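Local coordinates for protein mandelate racemase / muconate lactonizing enzyme (Burkholderia pseudomallei, PDB 2POD) that is of unknown function but belongs to the mandelate racemase/muconate lactonizing branch of the enolase superfamily, binds a sodium ion at an acidic site and may act as a lyase, at residues T276-R281 and L302-K307; V329-T334 and T373-P378; L360-P365 and E383-I388. All blocks are in the same frame, centred on the assembly; numbering follows the deposited sequence.

Contact 1 of 3, residues T276-R281 and L302-K307; sequences TRWGFR and LSEARK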
ATOM      1  N   THR B 276      25.058   2.571   9.581  1.00 39.93           N
ATOM      2  CA  THR B 276      24.302   3.708  10.170  1.00 38.53           C
ATOM      3  C   THR B 276      22.812   3.470  10.441  1.00 39.54           C
ATOM      4  O   THR B 276      22.238   2.458  10.026  1.00 41.92           O
ATOM      5  CB  THR B 276      24.495   5.062   9.428  1.00 39.55           C
ATOM      6  OG1 THR B 276      23.739   5.053   8.212  1.00 38.86           O
ATOM      7  CG2 THR B 276      25.973   5.340   9.125  1.00 39.17           C
ATOM      8  N   ARG B 277      22.199   4.419  11.146  1.00 35.09           N
ATOM      9  CA  ARG B 277      20.758   4.423  11.399  1.00 36.65           C
ATOM     10  C   ARG B 277      19.956   4.385  10.113  1.00 34.89           C
ATOM     11  O   ARG B 277      18.939   3.708  10.038  1.00 40.47           O
ATOM     12  CB  ARG B 277      20.360   5.655  12.209  1.00 34.68           C
ATOM     13  CG  ARG B 277      20.659   5.550  13.685  1.00 25.95           C
ATOM     14  CD  ARG B 277      20.634   6.927  14.322  1.00 35.19           C
ATOM     15  NE  ARG B 277      21.836   7.694  14.014  1.00 33.67           N
ATOM     16  CZ  ARG B 277      21.940   9.015  14.125  1.00 38.28           C
ATOM     17  NH1 ARG B 277      20.907   9.739  14.538  1.00 32.35           N
ATOM     18  NH2 ARG B 277      23.086   9.613  13.826  1.00 37.48           N
ATOM     19  N   TRP B 278      20.449   5.103   9.107  1.00 36.00           N
ATOM     20  CA  TRP B 278      19.845   5.181   7.784  1.00 33.55           C
ATOM     21  C   TRP B 278      19.805   3.861   7.013  1.00 39.11           C
ATOM     22  O   TRP B 278      18.777   3.522   6.407  1.00 37.21           O
ATOM     23  CB  TRP B 278      20.533   6.276   6.980  1.00 30.75           C
ATOM     24  CG  TRP B 278      20.248   7.643   7.557  1.00 30.47           C
ATOM     25  CD1 TRP B 278      19.193   8.451   7.258  1.00 36.96           C
ATOM     26  CD2 TRP B 278      20.999   8.324   8.572  1.00 25.86           C
ATOM     27  NE1 TRP B 278      19.255   9.613   7.994  1.00 37.96           N
ATOM     28  CE2 TRP B 278      20.350   9.559   8.815  1.00 38.98           C
ATOM     29  CE3 TRP B 278      22.168   8.023   9.283  1.00 34.34           C
ATOM     30  CZ2 TRP B 278      20.830  10.492   9.747  1.00 32.47           C
ATOM     31  CZ3 TRP B 278      22.645   8.948  10.217  1.00 29.70           C
ATOM     32  CH2 TRP B 278      21.974  10.171  10.436  1.00 40.25           C
ATOM     33  N   GLY B 279      20.904   3.109   7.054  1.00 35.55           N
ATOM     34  CA  GLY B 279      20.925   1.745   6.530  1.00 35.10           C
ATOM     35  C   GLY B 279      19.980   0.826   7.286  1.00 37.37           C
ATOM     36  O   GLY B 279      19.366  -0.055   6.700  1.00 36.87           O
ATOM     37  N   PHE B 280      19.849   1.054   8.589  1.00 41.33           N
ATOM     38  CA  PHE B 280      18.993   0.224   9.419  1.00 37.27           C
ATOM     39  C   PHE B 280      17.530   0.624   9.474  1.00 36.43           C
ATOM     40  O   PHE B 280      16.679  -0.252   9.613  1.00 37.40           O
ATOM     41  CB  PHE B 280      19.607  -0.023  10.796  1.00 33.82           C
ATOM     42  CG  PHE B 280      20.751  -0.989  10.758  1.00 33.74           C
ATOM     43  CD1 PHE B 280      20.523  -2.353  10.850  1.00 34.39           C
ATOM     44  CD2 PHE B 280      22.057  -0.539  10.584  1.00 30.68           C
ATOM     45  CE1 PHE B 280      21.573  -3.252  10.788  1.00 32.49           C
ATOM     46  CE2 PHE B 280      23.119  -1.432  10.526  1.00 33.66           C
ATOM     47  CZ  PHE B 280      22.874  -2.792  10.623  1.00 32.99           C
ATOM     48  N   ARG B 281      17.232   1.917   9.322  1.00 35.16           N
ATOM     49  CA  ARG B 281      15.871   2.355   8.963  1.00 41.35           C
ATOM     50  C   ARG B 281      15.345   1.626   7.723  1.00 39.89           C
ATOM     51  O   ARG B 281      14.213   1.131   7.733  1.00 41.85           O
ATOM     52  CB  ARG B 281      15.761   3.885   8.804  1.00 38.38           C
ATOM     53  CG  ARG B 281      14.910   4.335   7.607  1.00 43.28           C
ATOM     54  CD  ARG B 281      13.922   5.438   7.909  1.00 37.31           C
ATOM     55  NE  ARG B 281      14.360   6.742   7.430  1.00 47.00           N
ATOM     56  CZ  ARG B 281      13.680   7.525   6.595  1.00 40.20           C
ATOM     57  NH1 ARG B 281      12.507   7.159   6.105  1.00 31.16           N
ATOM     58  NH2 ARG B 281      14.190   8.695   6.246  1.00 54.38           N
ATOM     59  N   LEU B 302      30.574   2.920  17.697  1.00 48.02           N
ATOM     60  CA  LEU B 302      29.665   2.707  18.822  1.00 47.27           C
ATOM     61  C   LEU B 302      28.546   3.745  18.823  1.00 44.05           C
ATOM     62  O   LEU B 302      27.419   3.420  19.168  1.00 47.97           O
ATOM     63  CB  LEU B 302      30.412   2.709  20.158  1.00 43.23           C
ATOM     64  CG  LEU B 302      31.135   1.417  20.550  1.00 51.56           C
ATOM     65  CD1 LEU B 302      32.234   1.686  21.581  1.00 53.05           C
ATOM     66  CD2 LEU B 302      30.161   0.365  21.064  1.00 44.72           C
ATOM     67  N   SER B 303      28.877   4.971  18.415  1.00 40.76           N
ATOM     68  CA  SER B 303      27.918   6.043  18.162  1.00 41.31           C
ATOM     69  C   SER B 303      26.668   5.657  17.379  1.00 40.81           C
ATOM     70  O   SER B 303      25.566   5.914  17.833  1.00 39.46           O
ATOM     71  CB  SER B 303      28.598   7.208  17.457  1.00 43.75           C
ATOM     72  OG  SER B 303      29.266   8.019  18.391  1.00 52.24           O
ATOM     73  N   GLU B 304      26.843   5.052  16.208  1.00 41.78           N
ATOM     74  CA  GLU B 304      25.707   4.580  15.418  1.00 42.35           C
ATOM     75  C   GLU B 304      25.103   3.302  15.993  1.00 42.21           C
ATOM     76  O   GLU B 304      23.888   3.186  16.104  1.00 47.64           O
ATOM     77  CB  GLU B 304      26.089   4.394  13.942  1.00 39.95           C
ATOM     78  CG  GLU B 304      26.312   5.698  13.177  1.00 40.98           C
ATOM     79  CD  GLU B 304      25.040   6.541  13.005  1.00 44.65           C
ATOM     80  OE1 GLU B 304      25.150   7.786  12.969  1.00 50.15           O
ATOM     81  OE2 GLU B 304      23.934   5.971  12.896  1.00 46.84           O
ATOM     82  N   ALA B 305      25.959   2.363  16.383  1.00 42.72           N
ATOM     83  CA  ALA B 305      25.520   1.075  16.926  1.00 39.03           C
ATOM     84  C   ALA B 305      24.737   1.137  18.240  1.00 37.40           C
ATOM     85  O   ALA B 305      23.880   0.281  18.469  1.00 41.89           O
ATOM     86  CB  ALA B 305      26.702   0.112  17.045  1.00 36.18           C
ATOM     87  N   ARG B 306      25.044   2.120  19.098  1.00 37.37           N
ATOM     88  CA  ARG B 306      24.163   2.531  20.232  1.00 40.51           C
ATOM     89  C   ARG B 306      22.712   2.619  19.782  1.00 39.44           C
ATOM     90  O   ARG B 306      21.813   2.079  20.417  1.00 41.92           O
ATOM     91  CB  ARG B 306      24.481   3.967  20.664  1.00 40.03           C
ATOM     92  CG  ARG B 306      25.457   4.157  21.745  1.00 39.49           C
ATOM     93  CD  ARG B 306      26.192   5.466  21.484  1.00 29.90           C
ATOM     94  NE  ARG B 306      25.546   6.628  22.084  1.00 40.07           N
ATOM     95  CZ  ARG B 306      25.739   7.884  21.687  1.00 55.01           C
ATOM     96  NH1 ARG B 306      26.558   8.158  20.669  1.00 54.92           N
ATOM     97  NH2 ARG B 306      25.105   8.874  22.305  1.00 37.57           N
ATOM     98  N   LYS B 307      22.529   3.343  18.680  1.00 36.87           N
ATOM     99  CA  LYS B 307      21.296   3.999  18.333  1.00 36.11           C
ATOM    100  C   LYS B 307      20.497   3.038  17.466  1.00 35.13           C
ATOM    101  O   LYS B 307      19.274   2.961  17.582  1.00 37.48           O
ATOM    102  CB  LYS B 307      21.610   5.280  17.561  1.00 32.86           C
ATOM    103  CG  LYS B 307      22.271   6.353  18.396  1.00 36.27           C
ATOM    104  CD  LYS B 307      22.735   7.524  17.536  1.00 34.44           C
ATOM    105  CE  LYS B 307      23.545   8.514  18.365  1.00 37.94           C
ATOM    106  NZ  LYS B 307      24.033   9.659  17.542  1.00 48.39           N
TER
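Arg277 and Glu304 illustrate how two neighbouring helices can be joined through a single carboxylate. The bend of the Arg277 chain at chi3 (-76°) turns NE and NH2 side-on to it for a two-pronged salt bridge: NE gives its hydrogen to Glu304 OE2 at 2.9 Å and NH2 gives one to OE1, also 2.9 Å, both nearly straight, the guanidinium and carboxylate planes being only 26° apart. Both nitrogens use the syn sides of the oxygens, though they lie somewhat out of the carboxylate plane. OE2 is gripped again, from its anti side and the opposite face, by Arg277 N at 2.9 Å, which should fix the carboxylate's rotation.

Helices 276-285 and 301-314 flank strand 289-294 in the β/α-barrel of the enolase C-terminal domain; these segments run 35° from parallel with axes 9.3 Å apart.

Lys307 CD packs over one face of the Arg277 guanidinium, 3.6 Å from NE; from its own helix, Trp278 CH2 lies over the rim of the opposite face. Thr276 CB touches Glu304 OE2 from alongside.

Both basic groups have acidic partners outside the segments: Lys307 NZ pairs with Asp64, and Arg277 NH1 with Glu313 of a second subunit.

Contact 2 of 3, residues V329-T334 and T373-P378; sequences VLTAST and TVPDGP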
ATOM      1  N   VAL B 329      37.496  -4.887  18.525  1.00 46.40           N
ATOM      2  CA  VAL B 329      36.102  -5.008  18.083  1.00 48.57           C
ATOM      3  C   VAL B 329      35.295  -5.968  18.962  1.00 49.61           C
ATOM      4  O   VAL B 329      34.187  -5.633  19.371  1.00 53.36           O
ATOM      5  CB  VAL B 329      35.999  -5.330  16.559  1.00 45.93           C
ATOM      6  CG1 VAL B 329      34.658  -5.946  16.180  1.00 44.06           C
ATOM      7  CG2 VAL B 329      36.223  -4.071  15.761  1.00 38.37           C
ATOM      8  N   LEU B 330      35.877  -7.122  19.294  1.00 47.79           N
ATOM      9  CA  LEU B 330      35.233  -8.112  20.175  1.00 48.88           C
ATOM     10  C   LEU B 330      34.939  -7.544  21.564  1.00 46.24           C
ATOM     11  O   LEU B 330      33.951  -7.902  22.195  1.00 46.99           O
ATOM     12  CB  LEU B 330      36.110  -9.370  20.304  1.00 46.02           C
ATOM     13  CG  LEU B 330      35.569 -10.742  20.754  1.00 53.44           C
ATOM     14  CD1 LEU B 330      36.222 -11.242  22.015  1.00 45.55           C
ATOM     15  CD2 LEU B 330      34.052 -10.890  20.849  1.00 49.68           C
ATOM     16  N   THR B 331      35.808  -6.652  22.022  1.00 46.41           N
ATOM     17  CA  THR B 331      35.731  -6.086  23.359  1.00 45.06           C
ATOM     18  C   THR B 331      34.675  -4.994  23.399  1.00 41.86           C
ATOM     19  O   THR B 331      33.831  -4.978  24.298  1.00 45.45           O
ATOM     20  CB  THR B 331      37.097  -5.519  23.769  1.00 44.84           C
ATOM     21  OG1 THR B 331      38.085  -6.536  23.593  1.00 55.95           O
ATOM     22  CG2 THR B 331      37.098  -5.056  25.203  1.00 42.74           C
ATOM     23  N   ALA B 332      34.736  -4.099  22.412  1.00 40.48           N
ATOM     24  CA  ALA B 332      33.771  -3.016  22.230  1.00 41.69           C
ATOM     25  C   ALA B 332      32.345  -3.511  21.972  1.00 41.09           C
ATOM     26  O   ALA B 332      31.385  -2.920  22.468  1.00 44.19           O
ATOM     27  CB  ALA B 332      34.231  -2.083  21.109  1.00 40.10           C
ATOM     28  N   SER B 333      32.215  -4.599  21.214  1.00 42.04           N
ATOM     29  CA  SER B 333      30.916  -5.220  20.963  1.00 41.34           C
ATOM     30  C   SER B 333      30.340  -5.799  22.238  1.00 43.87           C
ATOM     31  O   SER B 333      29.121  -5.763  22.439  1.00 49.91           O
ATOM     32  CB  SER B 333      31.014  -6.335  19.917  1.00 40.99           C
ATOM     33  OG  SER B 333      31.700  -5.912  18.758  1.00 39.14           O
ATOM     34  N   THR B 334      31.211  -6.349  23.080  1.00 40.38           N
ATOM     35  CA  THR B 334      30.794  -6.978  24.336  1.00 42.07           C
ATOM     36  C   THR B 334      30.293  -5.922  25.319  1.00 40.52           C
ATOM     37  O   THR B 334      29.286  -6.132  25.993  1.00 46.37           O
ATOM     38  CB  THR B 334      31.920  -7.844  24.949  1.00 44.18           C
ATOM     39  OG1 THR B 334      32.279  -8.881  24.025  1.00 39.69           O
ATOM     40  CG2 THR B 334      31.473  -8.488  26.249  1.00 42.56           C
ATOM     41  N   THR B 373      32.063 -11.765  28.855  1.00 48.74           N
ATOM     42  CA  THR B 373      31.990 -10.481  29.559  1.00 49.12           C
ATOM     43  C   THR B 373      33.206  -9.617  29.227  1.00 45.38           C
ATOM     44  O   THR B 373      34.107 -10.074  28.543  1.00 45.93           O
ATOM     45  CB  THR B 373      31.842 -10.676  31.090  1.00 53.79           C
ATOM     46  OG1 THR B 373      31.596  -9.410  31.720  1.00 66.01           O
ATOM     47  CG2 THR B 373      33.095 -11.323  31.696  1.00 56.80           C
ATOM     48  N   VAL B 374      33.225  -8.370  29.692  1.00 48.56           N
ATOM     49  CA  VAL B 374      34.322  -7.441  29.378  1.00 48.83           C
ATOM     50  C   VAL B 374      35.546  -7.666  30.283  1.00 51.62           C
ATOM     51  O   VAL B 374      35.402  -8.189  31.391  1.00 53.46           O
ATOM     52  CB  VAL B 374      33.869  -5.947  29.456  1.00 47.11           C
ATOM     53  CG1 VAL B 374      32.884  -5.624  28.349  1.00 54.25           C
ATOM     54  CG2 VAL B 374      33.278  -5.610  30.816  1.00 50.37           C
ATOM     55  N   PRO B 375      36.751  -7.268  29.817  1.00 54.56           N
ATOM     56  CA  PRO B 375      37.837  -6.964  30.760  1.00 56.79           C
ATOM     57  C   PRO B 375      37.507  -5.768  31.655  1.00 57.63           C
ATOM     58  O   PRO B 375      36.875  -4.812  31.196  1.00 58.20           O
ATOM     59  CB  PRO B 375      39.015  -6.616  29.843  1.00 56.00           C
ATOM     60  CG  PRO B 375      38.385  -6.209  28.548  1.00 55.71           C
ATOM     61  CD  PRO B 375      37.184  -7.092  28.418  1.00 53.00           C
ATOM     62  N   ASP B 376      37.935  -5.839  32.916  1.00 55.38           N
ATOM     63  CA  ASP B 376      37.741  -4.757  33.884  1.00 56.08           C
ATOM     64  C   ASP B 376      38.484  -3.479  33.502  1.00 51.40           C
ATOM     65  O   ASP B 376      39.574  -3.521  32.929  1.00 53.53           O
ATOM     66  CB  ASP B 376      38.181  -5.203  35.286  1.00 58.74           C
ATOM     67  CG  ASP B 376      37.020  -5.687  36.139  1.00 71.98           C
ATOM     68  OD1 ASP B 376      36.623  -4.951  37.070  1.00 85.53           O
ATOM     69  OD2 ASP B 376      36.506  -6.801  35.885  1.00 78.21           O
ATOM     70  N   GLY B 377      37.879  -2.345  33.826  1.00 47.74           N
ATOM     71  CA  GLY B 377      38.575  -1.072  33.808  1.00 49.55           C
ATOM     72  C   GLY B 377      37.938  -0.069  32.872  1.00 50.63           C
ATOM     73  O   GLY B 377      37.055  -0.427  32.087  1.00 47.09           O
ATOM     74  N   PRO B 378      38.385   1.197  32.947  1.00 52.13           N
ATOM     75  CA  PRO B 378      37.812   2.305  32.188  1.00 51.39           C
ATOM     76  C   PRO B 378      37.996   2.143  30.676  1.00 48.56           C
ATOM     77  O   PRO B 378      38.915   1.448  30.240  1.00 50.86           O
ATOM     78  CB  PRO B 378      38.590   3.522  32.703  1.00 51.12           C
ATOM     79  CG  PRO B 378      39.164   3.091  34.014  1.00 56.45           C
ATOM     80  CD  PRO B 378      39.489   1.652  33.807  1.00 54.44           C
TER
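Thr331 and Thr334 meet the chain at Val374 and Pro375 with their methyls because chi1, -53° in the first and -60° in the second, places CG2 anti to the backbone N and folds OG1 back beside it. One rotation thus separates the two halves of each side chain: the hydroxyl is spent on the helix, the methyl faces its neighbour. Thr334 OG1 bonds to Leu330 O at 2.7 Å, approaching close to the line of the C=O bond, and that carbonyl also accepts the backbone N of Thr334. Thr331 OG1 does the equivalent job one turn earlier, with the carbonyl of Pro327.

The interface is van der Waals packing, mostly of methyls and ring carbons, with no hydrogen bond across it. Thr334 CG2 sits 3.6 Å from the carbonyl carbon of Thr373 and 3.8 Å from Val374 CG1, the two side chains running antiparallel alongside one another. Val374 CG1 also rests 4.2 Å from Thr331 O. One turn back along the helix, Thr331 CG2 lies against the pyrrolidine ring of Pro375, touching CG and CD equally at 3.8 Å. Ile372 and Gln346 pack against Thr334 as well, while His335 and Leu338, further along the helix, meet Val374.

Spaced three residues apart, the two threonines present their methyls on the same side of helix 327-339, against which the chain leaving strand 371-373 is laid. That helix follows strand 319-321 and precedes strand 346-348, consistent with a β-α-β unit of the enolase-type barrel.

Contact 3 of 3, residues L360-P365 and E383-I388; sequences LVTALP and ELMPDI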
ATOM      1  N   LEU B 360      48.578  -9.827  21.724  1.00 66.07           N
ATOM      2  CA  LEU B 360      48.493  -8.493  21.132  1.00 58.57           C
ATOM      3  C   LEU B 360      47.996  -7.434  22.102  1.00 55.02           C
ATOM      4  O   LEU B 360      48.311  -6.248  21.945  1.00 56.05           O
ATOM      5  CB  LEU B 360      47.621  -8.497  19.873  1.00 59.63           C
ATOM      6  CG  LEU B 360      47.706  -9.655  18.877  1.00 59.01           C
ATOM      7  CD1 LEU B 360      46.674  -9.462  17.787  1.00 67.81           C
ATOM      8  CD2 LEU B 360      49.095  -9.811  18.276  1.00 67.02           C
ATOM      9  N   VAL B 361      47.209  -7.853  23.093  1.00 50.89           N
ATOM     10  CA  VAL B 361      46.554  -6.906  23.998  1.00 49.52           C
ATOM     11  C   VAL B 361      46.686  -7.267  25.474  1.00 50.82           C
ATOM     12  O   VAL B 361      46.872  -8.437  25.820  1.00 49.02           O
ATOM     13  CB  VAL B 361      45.062  -6.638  23.625  1.00 52.07           C
ATOM     14  CG1 VAL B 361      44.956  -5.783  22.364  1.00 36.16           C
ATOM     15  CG2 VAL B 361      44.271  -7.939  23.490  1.00 36.72           C
ATOM     16  N   THR B 362      46.570  -6.244  26.325  1.00 51.01           N
ATOM     17  CA  THR B 362      46.807  -6.334  27.769  1.00 51.30           C
ATOM     18  C   THR B 362      45.767  -7.169  28.525  1.00 54.16           C
ATOM     19  O   THR B 362      46.046  -7.689  29.611  1.00 53.41           O
ATOM     20  CB  THR B 362      46.854  -4.933  28.410  1.00 50.61           C
ATOM     21  OG1 THR B 362      45.761  -4.149  27.923  1.00 55.39           O
ATOM     22  CG2 THR B 362      48.159  -4.224  28.082  1.00 56.07           C
ATOM     23  N   ALA B 363      44.569  -7.270  27.954  1.00 55.22           N
ATOM     24  CA  ALA B 363      43.457  -8.014  28.549  1.00 55.18           C
ATOM     25  C   ALA B 363      42.484  -8.449  27.457  1.00 54.55           C
ATOM     26  O   ALA B 363      42.425  -7.838  26.396  1.00 56.26           O
ATOM     27  CB  ALA B 363      42.737  -7.150  29.596  1.00 51.06           C
ATOM     28  N   LEU B 364      41.723  -9.503  27.720  1.00 55.17           N
ATOM     29  CA  LEU B 364      40.736  -9.995  26.765  1.00 54.99           C
ATOM     30  C   LEU B 364      39.391 -10.208  27.453  1.00 58.15           C
ATOM     31  O   LEU B 364      39.357 -10.484  28.654  1.00 60.36           O
ATOM     32  CB  LEU B 364      41.204 -11.310  26.132  1.00 54.55           C
ATOM     33  CG  LEU B 364      42.128 -11.296  24.906  1.00 56.40           C
ATOM     34  CD1 LEU B 364      42.387 -12.729  24.483  1.00 58.17           C
ATOM     35  CD2 LEU B 364      41.556 -10.502  23.735  1.00 59.33           C
ATOM     36  N   PRO B 365      38.278 -10.068  26.696  1.00 58.76           N
ATOM     37  CA  PRO B 365      36.982 -10.610  27.101  1.00 58.67           C
ATOM     38  C   PRO B 365      37.045 -12.077  27.499  1.00 61.38           C
ATOM     39  O   PRO B 365      37.649 -12.893  26.793  1.00 60.34           O
ATOM     40  CB  PRO B 365      36.128 -10.434  25.845  1.00 59.41           C
ATOM     41  CG  PRO B 365      36.701  -9.246  25.188  1.00 61.84           C
ATOM     42  CD  PRO B 365      38.180  -9.351  25.411  1.00 59.39           C
ATOM     43  N   GLU B 383      44.531  -2.120  26.482  1.00 56.00           N
ATOM     44  CA  GLU B 383      45.363  -1.428  25.504  1.00 54.80           C
ATOM     45  C   GLU B 383      46.067  -2.471  24.640  1.00 53.97           C
ATOM     46  O   GLU B 383      46.054  -3.667  24.959  1.00 53.68           O
ATOM     47  CB  GLU B 383      46.412  -0.575  26.220  1.00 58.35           C
ATOM     48  CG  GLU B 383      45.842   0.438  27.196  1.00 67.78           C
ATOM     49  CD  GLU B 383      46.871   0.928  28.187  1.00 76.60           C
ATOM     50  OE1 GLU B 383      47.322   2.084  28.044  1.00 83.76           O
ATOM     51  OE2 GLU B 383      47.226   0.159  29.108  1.00 76.84           O
ATOM     52  N   LEU B 384      46.679  -2.020  23.548  1.00 50.29           N
ATOM     53  CA  LEU B 384      47.731  -2.791  22.895  1.00 52.10           C
ATOM     54  C   LEU B 384      48.895  -3.003  23.860  1.00 55.05           C
ATOM     55  O   LEU B 384      49.255  -2.094  24.621  1.00 55.08           O
ATOM     56  CB  LEU B 384      48.224  -2.085  21.628  1.00 51.56           C
ATOM     57  CG  LEU B 384      47.262  -1.991  20.439  1.00 51.08           C
ATOM     58  CD1 LEU B 384      47.768  -0.997  19.418  1.00 46.66           C
ATOM     59  CD2 LEU B 384      47.027  -3.345  19.798  1.00 55.79           C
HETATM   60  N   MSE B 385      49.450  -4.215  23.835  1.00 57.02           N
HETATM   61  CA  MSE B 385      50.760  -4.529  24.414  1.00 60.03           C
HETATM   62  C   MSE B 385      51.788  -3.413  24.188  1.00 60.06           C
HETATM   63  O   MSE B 385      51.912  -2.911  23.069  1.00 60.97           O
HETATM   64  CB  MSE B 385      51.279  -5.838  23.817  1.00 59.65           C
HETATM   65  CG  MSE B 385      51.809  -6.819  24.834  1.00 67.25           C
HETATM   66 SE   MSE B 385      50.552  -7.198  26.269  1.00 85.86          SE
HETATM   67  CE  MSE B 385      50.252  -9.101  25.935  1.00 64.87           C
ATOM     68  N   PRO B 386      52.502  -3.000  25.256  1.00 60.10           N
ATOM     69  CA  PRO B 386      53.424  -1.862  25.176  1.00 61.02           C
ATOM     70  C   PRO B 386      54.662  -2.112  24.305  1.00 61.76           C
ATOM     71  O   PRO B 386      55.341  -1.157  23.922  1.00 58.31           O
ATOM     72  CB  PRO B 386      53.840  -1.641  26.636  1.00 63.17           C
ATOM     73  CG  PRO B 386      52.838  -2.397  27.458  1.00 62.76           C
ATOM     74  CD  PRO B 386      52.469  -3.565  26.616  1.00 61.23           C
ATOM     75  N   ASP B 387      54.937  -3.378  23.995  1.00 62.79           N
ATOM     76  CA  ASP B 387      56.038  -3.751  23.108  1.00 67.95           C
ATOM     77  C   ASP B 387      55.571  -4.307  21.748  1.00 70.36           C
ATOM     78  O   ASP B 387      56.243  -5.157  21.148  1.00 70.95           O
ATOM     79  CB  ASP B 387      56.985  -4.732  23.820  1.00 68.99           C
ATOM     80  CG  ASP B 387      56.302  -6.043  24.225  1.00 75.76           C
ATOM     81  OD1 ASP B 387      57.027  -7.039  24.447  1.00 80.30           O
ATOM     82  OD2 ASP B 387      55.054  -6.090  24.328  1.00 75.83           O
ATOM     83  N   ILE B 388      54.430  -3.808  21.266  1.00 69.48           N
ATOM     84  CA  ILE B 388      53.724  -4.397  20.118  1.00 65.75           C
ATOM     85  C   ILE B 388      54.498  -4.282  18.797  1.00 66.70           C
ATOM     86  O   ILE B 388      54.452  -5.191  17.962  1.00 65.35           O
ATOM     87  CB  ILE B 388      52.244  -3.874  19.996  1.00 64.40           C
ATOM     88  CG1 ILE B 388      51.377  -4.797  19.132  1.00 53.47           C
ATOM     89  CG2 ILE B 388      52.173  -2.409  19.541  1.00 61.21           C
ATOM     90  CD1 ILE B 388      51.133  -6.156  19.738  1.00 57.51           C
TER
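A single antiparallel β-bridge, with Val361 and Leu384 as its non-hydrogen-bonded pair, joins two loops late in the barrel domain. Their CA atoms stand 4.4 Å apart, and backbone bonds are made by the residues around them: Met385 N to Leu360 O, 3.0 Å, and Thr362 N to Glu383 O, 3.0 Å.

Thr362 adds a side-chain bond next to the bridge. With chi1 at 46°, OG1 is turned between its own N and carbonyl carbon, and there it accepts Glu383 N at 2.8 Å with an N-H...O angle of 169°.

Because strand 19-26 of the N-terminal domain supplies Trp21, which touches both Leu360 and Leu384, the bridged loops sit where the barrel meets that domain.

Apolar groups pack beside the bridge. Val361 CG1 and Leu384 CD2 approach at 4.1 Å, their side chains meeting at a slant. The doubly bent chain of Met385, a selenomethionine, carries CE to 3.4 Å from Val361 O. A type I turn from Met385 brings round Ile388, whose CD1 reaches 3.6 Å from Leu360 O and 4.2 Å from Leu360 CB.

The three contacts follow one another as neighbours. Contacts 1 and 2, with centres about 20 Å apart, touch where Leu302 CD2 packs 3.8 Å from Ala332 O, so successive barrel helices adjoin. Contacts 2 and 3 are closer, about 13 Å between centres, and their segments alternate in sequence; Pro365 ties them, its CD 3.4 Å from Thr331 OG1 and its CB 3.4 Å from Thr373 O. Contacts 1 and 3 do not meet, their nearest atoms being about 12 Å apart. Sodium is bound by Glu220, Glu246 and Glu272, outside all three contacts, at or just beyond barrel strand ends, where enolase-superfamily members hold their catalytic metal; this is probably the active site. Glu272 precedes contact 1 by four residues.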